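Local atomic coordinates of haloacid dehalogenase-like hydrolase (Salmonella enterica subsp. enterica serovar Typhi, PDB entry 4EZE), a protein that probably catalyses the magnesium-dependent hydrolysis of O-phosphoserine to serine and phosphate, the last step of serine biosynthesis. Residues G195-I200 / L218-S223; I110-M115 / A199-G204. All blocks are in the same frame, centred on the assembly; numbering follows the deposited sequence.

Contact 1 of 2, residues G195-I200 / L218-S223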
ATOM      1  N   GLY A 195      -6.481  15.499   8.167  1.00 48.63           N
ATOM      2  CA  GLY A 195      -6.314  15.141   9.572  1.00 40.54           C
ATOM      3  C   GLY A 195      -5.869  13.719   9.856  1.00 54.30           C
ATOM      4  O   GLY A 195      -6.075  13.200  10.967  1.00 52.50           O
ATOM      5  N   PHE A 196      -5.254  13.079   8.867  1.00 51.89           N
ATOM      6  CA  PHE A 196      -4.736  11.729   9.066  1.00 58.03           C
ATOM      7  C   PHE A 196      -3.282  11.806   9.458  1.00 41.64           C
ATOM      8  O   PHE A 196      -2.566  12.691   9.016  1.00 50.66           O
ATOM      9  CB  PHE A 196      -4.823  10.901   7.783  1.00 49.92           C
ATOM     10  CG  PHE A 196      -6.176  10.311   7.533  1.00 45.69           C
ATOM     11  CD1 PHE A 196      -7.156  11.046   6.874  1.00 51.75           C
ATOM     12  CD2 PHE A 196      -6.456   9.014   7.912  1.00 36.82           C
ATOM     13  CE1 PHE A 196      -8.407  10.503   6.609  1.00 45.64           C
ATOM     14  CE2 PHE A 196      -7.710   8.467   7.667  1.00 36.53           C
ATOM     15  CZ  PHE A 196      -8.684   9.205   7.015  1.00 50.22           C
ATOM     16  N   LYS A 197      -2.840  10.846  10.262  1.00 51.32           N
ATOM     17  CA  LYS A 197      -1.413  10.615  10.441  1.00 49.65           C
ATOM     18  C   LYS A 197      -0.893   9.604   9.410  1.00 63.92           C
ATOM     19  O   LYS A 197      -1.583   8.626   9.090  1.00 58.78           O
ATOM     20  CB  LYS A 197      -1.153  10.097  11.853  1.00 55.81           C
ATOM     21  CG  LYS A 197      -1.630  11.038  12.960  1.00 60.35           C
ATOM     22  CD  LYS A 197      -1.025  12.430  12.817  1.00 86.51           C
ATOM     23  CE  LYS A 197      -1.192  13.238  14.093  1.00 74.89           C
ATOM     24  NZ  LYS A 197      -0.589  12.488  15.236  1.00 71.09           N
ATOM     25  N   THR A 198       0.320   9.835   8.904  1.00 63.42           N
ATOM     26  CA  THR A 198       0.983   8.902   7.988  1.00 53.65           C
ATOM     27  C   THR A 198       2.040   8.061   8.700  1.00 55.74           C
ATOM     28  O   THR A 198       2.750   8.547   9.574  1.00 51.54           O
ATOM     29  CB  THR A 198       1.702   9.642   6.855  1.00 53.81           C
ATOM     30  OG1 THR A 198       2.694  10.508   7.415  1.00 63.66           O
ATOM     31  CG2 THR A 198       0.731  10.465   6.035  1.00 42.24           C
ATOM     32  N   ALA A 199       2.156   6.802   8.298  1.00 45.34           N
ATOM     33  CA  ALA A 199       3.154   5.896   8.839  1.00 57.36           C
ATOM     34  C   ALA A 199       3.751   5.029   7.727  1.00 48.02           C
ATOM     35  O   ALA A 199       3.056   4.656   6.781  1.00 57.81           O
ATOM     36  CB  ALA A 199       2.527   5.002   9.896  1.00 43.59           C
ATOM     37  N   ILE A 200       5.039   4.729   7.842  1.00 42.15           N
ATOM     38  CA  ILE A 200       5.602   3.592   7.144  1.00 45.41           C
ATOM     39  C   ILE A 200       5.761   2.458   8.128  1.00 45.77           C
ATOM     40  O   ILE A 200       6.296   2.657   9.215  1.00 49.03           O
ATOM     41  CB  ILE A 200       6.961   3.906   6.503  1.00 44.47           C
ATOM     42  CG1 ILE A 200       6.725   4.702   5.227  1.00 51.01           C
ATOM     43  CG2 ILE A 200       7.713   2.621   6.170  1.00 49.90           C
ATOM     44  CD1 ILE A 200       7.975   4.854   4.414  1.00 45.67           C
ATOM     45  N   LEU A 218       6.809  12.235   6.968  1.00 54.91           N
ATOM     46  CA  LEU A 218       5.847  11.264   7.487  1.00 64.08           C
ATOM     47  C   LEU A 218       5.823  11.378   9.003  1.00 53.39           C
ATOM     48  O   LEU A 218       6.821  11.750   9.608  1.00 72.03           O
ATOM     49  CB  LEU A 218       6.195   9.835   7.044  1.00 49.65           C
ATOM     50  CG  LEU A 218       6.382   9.693   5.536  1.00 56.58           C
ATOM     51  CD1 LEU A 218       6.597   8.245   5.126  1.00 52.76           C
ATOM     52  CD2 LEU A 218       5.159  10.280   4.846  1.00 49.89           C
ATOM     53  N   ASP A 219       4.685  11.073   9.618  1.00 57.25           N
ATOM     54  CA  ASP A 219       4.560  11.231  11.066  1.00 55.60           C
ATOM     55  C   ASP A 219       5.296  10.117  11.784  1.00 67.12           C
ATOM     56  O   ASP A 219       5.998  10.366  12.761  1.00 60.06           O
ATOM     57  CB  ASP A 219       3.096  11.254  11.498  1.00 53.93           C
ATOM     58  CG  ASP A 219       2.289  12.289  10.748  1.00 58.16           C
ATOM     59  OD1 ASP A 219       2.617  13.494  10.813  1.00 73.68           O
ATOM     60  OD2 ASP A 219       1.326  11.897  10.080  1.00 66.50           O
ATOM     61  N   TYR A 220       5.146   8.892  11.282  1.00 50.32           N
ATOM     62  CA  TYR A 220       5.780   7.721  11.901  1.00 36.67           C
ATOM     63  C   TYR A 220       6.474   6.831  10.888  1.00 52.12           C
ATOM     64  O   TYR A 220       6.222   6.908   9.681  1.00 49.01           O
ATOM     65  CB  TYR A 220       4.741   6.898  12.677  1.00 48.59           C
ATOM     66  CG  TYR A 220       4.028   7.723  13.716  1.00 48.55           C
ATOM     67  CD1 TYR A 220       4.551   7.854  14.992  1.00 57.77           C
ATOM     68  CD2 TYR A 220       2.855   8.411  13.407  1.00 61.30           C
ATOM     69  CE1 TYR A 220       3.921   8.631  15.943  1.00 60.55           C
ATOM     70  CE2 TYR A 220       2.213   9.188  14.354  1.00 61.19           C
ATOM     71  CZ  TYR A 220       2.758   9.294  15.621  1.00 62.44           C
ATOM     72  OH  TYR A 220       2.150  10.058  16.580  1.00 61.82           O
ATOM     73  N   ALA A 221       7.326   5.956  11.402  1.00 42.51           N
ATOM     74  CA  ALA A 221       8.131   5.091  10.570  1.00 43.04           C
ATOM     75  C   ALA A 221       8.700   4.003  11.478  1.00 49.42           C
ATOM     76  O   ALA A 221       9.251   4.296  12.518  1.00 47.62           O
ATOM     77  CB  ALA A 221       9.241   5.891   9.899  1.00 56.08           C
ATOM     78  N   PHE A 222       8.523   2.745  11.099  1.00 45.20           N
ATOM     79  CA  PHE A 222       8.911   1.624  11.931  1.00 46.00           C
ATOM     80  C   PHE A 222       9.423   0.564  10.985  1.00 46.39           C
ATOM     81  O   PHE A 222       8.796   0.322   9.979  1.00 50.77           O
ATOM     82  CB  PHE A 222       7.680   1.034  12.634  1.00 41.56           C
ATOM     83  CG  PHE A 222       6.971   1.996  13.526  1.00 65.55           C
ATOM     84  CD1 PHE A 222       7.421   2.223  14.821  1.00 61.34           C
ATOM     85  CD2 PHE A 222       5.841   2.672  13.076  1.00 41.59           C
ATOM     86  CE1 PHE A 222       6.760   3.117  15.655  1.00 47.32           C
ATOM     87  CE2 PHE A 222       5.186   3.580  13.903  1.00 50.89           C
ATOM     88  CZ  PHE A 222       5.648   3.795  15.194  1.00 47.31           C
ATOM     89  N   SER A 223      10.530  -0.096  11.306  1.00 48.83           N
ATOM     90  CA  SER A 223      10.923  -1.275  10.532  1.00 47.51           C
ATOM     91  C   SER A 223      11.867  -2.118  11.360  1.00 60.35           C
ATOM     92  O   SER A 223      11.961  -1.938  12.592  1.00 43.63           O
ATOM     93  CB  SER A 223      11.573  -0.862   9.211  1.00 47.99           C
ATOM     94  OG  SER A 223      12.774  -0.145   9.448  1.00 51.92           O
TER
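Thr198 and Asp219 open the pairing of two parallel strands, and they show how side chains can stand in for backbone partners where a strand begins. The amide of Thr198 gives its hydrogen to OD2 of Asp219 at 2.6 Å, received on the anti lone pair of that oxygen. Thr198 repays the bond: its OG1 accepts from the backbone N of Asp219 at 3.0 Å. With chi1 at 60°, OG1 is tucked between the backbone N and the carbonyl carbon of its own residue, which brings it close to the CA of Leu218 and within bonding distance of the amide of Asp219. The carbonyl of Thr198 serves two donors, a weak bond from the N of Asp219 and a firmer one from the N of Tyr220 at 3.0 Å.

Regular parallel pairing follows. The N of Ile200 bonds to O of Tyr220, and O of Ile200 accepts from the N of Phe222 at 2.9 Å. Apolar contacts are few: CD1 of Leu218 comes against CG1 of Ile200 at 3.5 Å, while on the other face the methyl of Ala199 meets CB of Tyr220. The Tyr220 ring turns its edge to O of Thr198 and CB of Lys197.

Strands 197-202 and 220-224 are the ends of a right-handed beta-alpha-beta unit of the Rossmann-like HAD fold, connected by helix 206-216. That helix packs on the face carrying Ile200 and Ala221, and NZ of Lys213 hydrogen-bonds O of Asp219. Helix 244-258 lies against Tyr220 and Phe222 on the opposite face. Strand 220-224 is outermost in the six-stranded sheet, whereas 197-202 pairs on its other side with strand 110-113.

Contact 2 of 2, residues I110-M115 / A199-G204; sequences IIAFDM and AIISGG. With NA (sodium ion), chain D.
Strands 110-113 and 199-202 run parallel with a 39° twist, joined by three backbone bonds: Ala199 N to Ile111 O, Phe113 N to Ala199 O at 2.7 Å, and Ile201 N to Phe113 O. Beyond the last of these, the CA of Asp114 sets its hydrogen against O of Ile201.

One face is aliphatic: the methyl of Ala112 meets CD1 of Ile201 at 4.1 Å. On the other, the edge of the Phe113 ring lies beside O of Ala199. At the C-terminal ends the chemistry becomes polar. Asp114, the predicted nucleophile, has CG anti to its backbone N (chi1 -174°), and its two oxygens divide their tasks. OD2 binds the sodium ion at 2.2 Å; OD1 accepts from the N of Met115, which approaches from above the carboxylate plane, and from two waters. One water links OD1 to the N of Gly203, the other lies 3.0 Å from OG of Ser202, so the two strand ends are bridged through solvent. OG of Ser202 also accepts from the N of Gly204 at 2.8 Å, closing an ST turn where the chain leaves the sheet. Met115 extends alongside Ser202, then bends at chi3 (64°) to bring CE to 3.6 Å from OG of Ser202 and near the CA of Gly204.

These are the C-terminal ends of the parallel strands, where HAD enzymes place the active site, and the predicted nucleophile directly follows strand 110-113; Asp116 and Asp270 complete the protein ligands of the metal. Strand 265-269 flanks 110-113 on its other side. Helix 244-258 packs over Ala112 and Ile201, helix 184-193 covers Ile111 and Phe113, and helix 206-216 receives Met115.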
ATOM      1  N   ILE A 110      -5.258   6.986  10.673  1.00 56.15           N
ATOM      2  CA  ILE A 110      -3.906   6.703  10.244  1.00 43.73           C
ATOM      3  C   ILE A 110      -3.938   6.119   8.841  1.00 44.21           C
ATOM      4  O   ILE A 110      -4.817   5.345   8.511  1.00 47.11           O
ATOM      5  CB  ILE A 110      -3.254   5.620  11.104  1.00 51.32           C
ATOM      6  CG1 ILE A 110      -3.421   5.929  12.579  1.00 55.35           C
ATOM      7  CG2 ILE A 110      -1.778   5.497  10.744  1.00 54.97           C
ATOM      8  CD1 ILE A 110      -3.160   4.730  13.462  1.00 69.05           C
ATOM      9  N   ILE A 111      -2.956   6.465   8.027  1.00 54.25           N
ATOM     10  CA  ILE A 111      -2.742   5.732   6.803  1.00 46.31           C
ATOM     11  C   ILE A 111      -1.346   5.191   6.900  1.00 52.50           C
ATOM     12  O   ILE A 111      -0.396   5.978   6.953  1.00 43.94           O
ATOM     13  CB  ILE A 111      -2.839   6.642   5.574  1.00 48.66           C
ATOM     14  CG1 ILE A 111      -4.129   7.446   5.606  1.00 55.51           C
ATOM     15  CG2 ILE A 111      -2.819   5.826   4.291  1.00 45.75           C
ATOM     16  CD1 ILE A 111      -4.602   7.832   4.222  1.00 45.16           C
ATOM     17  N   ALA A 112      -1.223   3.861   6.955  1.00 39.02           N
ATOM     18  CA  ALA A 112       0.074   3.191   7.012  1.00 43.65           C
ATOM     19  C   ALA A 112       0.452   2.674   5.616  1.00 50.28           C
ATOM     20  O   ALA A 112      -0.408   2.167   4.879  1.00 44.50           O
ATOM     21  CB  ALA A 112       0.016   2.022   7.989  1.00 39.76           C
ATOM     22  N   PHE A 113       1.733   2.783   5.270  1.00 47.19           N
ATOM     23  CA  PHE A 113       2.260   2.230   4.006  1.00 42.86           C
ATOM     24  C   PHE A 113       3.386   1.231   4.248  1.00 45.25           C
ATOM     25  O   PHE A 113       4.295   1.508   5.009  1.00 43.32           O
ATOM     26  CB  PHE A 113       2.864   3.335   3.160  1.00 44.67           C
ATOM     27  CG  PHE A 113       1.889   4.368   2.694  1.00 46.15           C
ATOM     28  CD1 PHE A 113       1.210   4.203   1.496  1.00 43.79           C
ATOM     29  CD2 PHE A 113       1.683   5.525   3.435  1.00 47.06           C
ATOM     30  CE1 PHE A 113       0.330   5.170   1.049  1.00 48.80           C
ATOM     31  CE2 PHE A 113       0.806   6.494   2.998  1.00 53.48           C
ATOM     32  CZ  PHE A 113       0.129   6.320   1.794  1.00 45.08           C
ATOM     33  N   ASP A 114       3.347   0.077   3.593  1.00 48.76           N
ATOM     34  CA  ASP A 114       4.530  -0.771   3.533  1.00 37.32           C
ATOM     35  C   ASP A 114       5.568   0.064   2.767  1.00 44.71           C
ATOM     36  O   ASP A 114       5.198   1.024   2.088  1.00 42.32           O
ATOM     37  CB  ASP A 114       4.203  -2.061   2.760  1.00 39.62           C
ATOM     38  CG  ASP A 114       5.349  -3.076   2.779  1.00 64.62           C
ATOM     39  OD1 ASP A 114       6.313  -2.865   3.532  1.00 45.26           O
ATOM     40  OD2 ASP A 114       5.281  -4.093   2.050  1.00 56.31           O
ATOM     41  N   MET A 115       6.847  -0.298   2.841  1.00 43.23           N
ATOM     42  CA  MET A 115       7.867   0.466   2.115  1.00 53.16           C
ATOM     43  C   MET A 115       8.119  -0.114   0.722  1.00 41.63           C
ATOM     44  O   MET A 115       7.698   0.466  -0.286  1.00 44.85           O
ATOM     45  CB  MET A 115       9.178   0.566   2.912  1.00 51.60           C
ATOM     46  CG  MET A 115      10.360   1.104   2.098  1.00 53.53           C
ATOM     47  SD  MET A 115      11.717   1.648   3.182  1.00 60.60           S
ATOM     48  CE  MET A 115      12.209   0.104   3.965  1.00 51.88           C
ATOM     49  N   ALA A 199       2.156   6.802   8.298  1.00 45.34           N
ATOM     50  CA  ALA A 199       3.154   5.896   8.839  1.00 57.36           C
ATOM     51  C   ALA A 199       3.751   5.029   7.727  1.00 48.02           C
ATOM     52  O   ALA A 199       3.056   4.656   6.781  1.00 57.81           O
ATOM     53  CB  ALA A 199       2.527   5.002   9.896  1.00 43.59           C
ATOM     54  N   ILE A 200       5.039   4.729   7.842  1.00 42.15           N
ATOM     55  CA  ILE A 200       5.602   3.592   7.144  1.00 45.41           C
ATOM     56  C   ILE A 200       5.761   2.458   8.128  1.00 45.77           C
ATOM     57  O   ILE A 200       6.296   2.657   9.215  1.00 49.03           O
ATOM     58  CB  ILE A 200       6.961   3.906   6.503  1.00 44.47           C
ATOM     59  CG1 ILE A 200       6.725   4.702   5.227  1.00 51.01           C
ATOM     60  CG2 ILE A 200       7.713   2.621   6.170  1.00 49.90           C
ATOM     61  CD1 ILE A 200       7.975   4.854   4.414  1.00 45.67           C
ATOM     62  N   ILE A 201       5.282   1.273   7.749  1.00 39.26           N
ATOM     63  CA  ILE A 201       5.489   0.072   8.554  1.00 40.73           C
ATOM     64  C   ILE A 201       5.981  -1.028   7.631  1.00 44.33           C
ATOM     65  O   ILE A 201       5.281  -1.392   6.685  1.00 49.32           O
ATOM     66  CB  ILE A 201       4.202  -0.377   9.262  1.00 46.09           C
ATOM     67  CG1 ILE A 201       3.656   0.755  10.143  1.00 41.89           C
ATOM     68  CG2 ILE A 201       4.489  -1.592  10.124  1.00 40.57           C
ATOM     69  CD1 ILE A 201       2.382   0.388  10.909  1.00 36.61           C
ATOM     70  N   SER A 202       7.182  -1.549   7.900  1.00 38.07           N
ATOM     71  CA  SER A 202       7.916  -2.348   6.928  1.00 37.83           C
ATOM     72  C   SER A 202       8.926  -3.333   7.550  1.00 43.68           C
ATOM     73  O   SER A 202       9.510  -3.052   8.608  1.00 49.85           O
ATOM     74  CB  SER A 202       8.714  -1.393   6.028  1.00 53.49           C
ATOM     75  OG  SER A 202       9.774  -2.079   5.371  1.00 53.33           O
ATOM     76  N   GLY A 203       9.150  -4.454   6.854  1.00 46.37           N
ATOM     77  CA  GLY A 203      10.194  -5.436   7.200  1.00 38.35           C
ATOM     78  C   GLY A 203      11.586  -5.049   6.721  1.00 43.09           C
ATOM     79  O   GLY A 203      12.523  -5.836   6.835  1.00 58.18           O
ATOM     80  N   GLY A 204      11.729  -3.830   6.197  1.00 54.21           N
ATOM     81  CA  GLY A 204      13.000  -3.368   5.637  1.00 47.18           C
ATOM     82  C   GLY A 204      13.952  -2.734   6.640  1.00 63.62           C
ATOM     83  O   GLY A 204      13.714  -2.776   7.842  1.00 53.06           O
TER
HETATM   84 NA    NA D 302       6.278  -4.673   0.123  1.00 56.47          NA
HETATM   85  O   HOH W   1       7.646  -5.519   4.344  1.00 51.12           O
HETATM   86  O   HOH W   2       9.145  -3.295   2.710  1.00 53.68           O
HETATM   87  O   HOH W   3       5.902  -6.677   0.694  1.00 69.23           O
HETATM   88  O   HOH W   4       7.852  -6.185  -1.141  1.00 46.75           O

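In the fold
Both contacts use strand 197-202, sharing Ala199 and Ile200, so together they form three neighbouring strands of one parallel sheet. Contact 2 is fully buried closer to the centre of the molecule; contact 1, at the sheet's outermost strand, is only partly buried. Their polar side chains work at opposite ends of the strands: in contact 1 a threonine and an aspartate start the pairing, whereas in contact 2 the C-terminal ends carry an aspartate, waters and a metal ion. The middle strand also links them directly, since O of Lys197 probably bonds to N of Ile111 and N of Ser202 to O of Phe222.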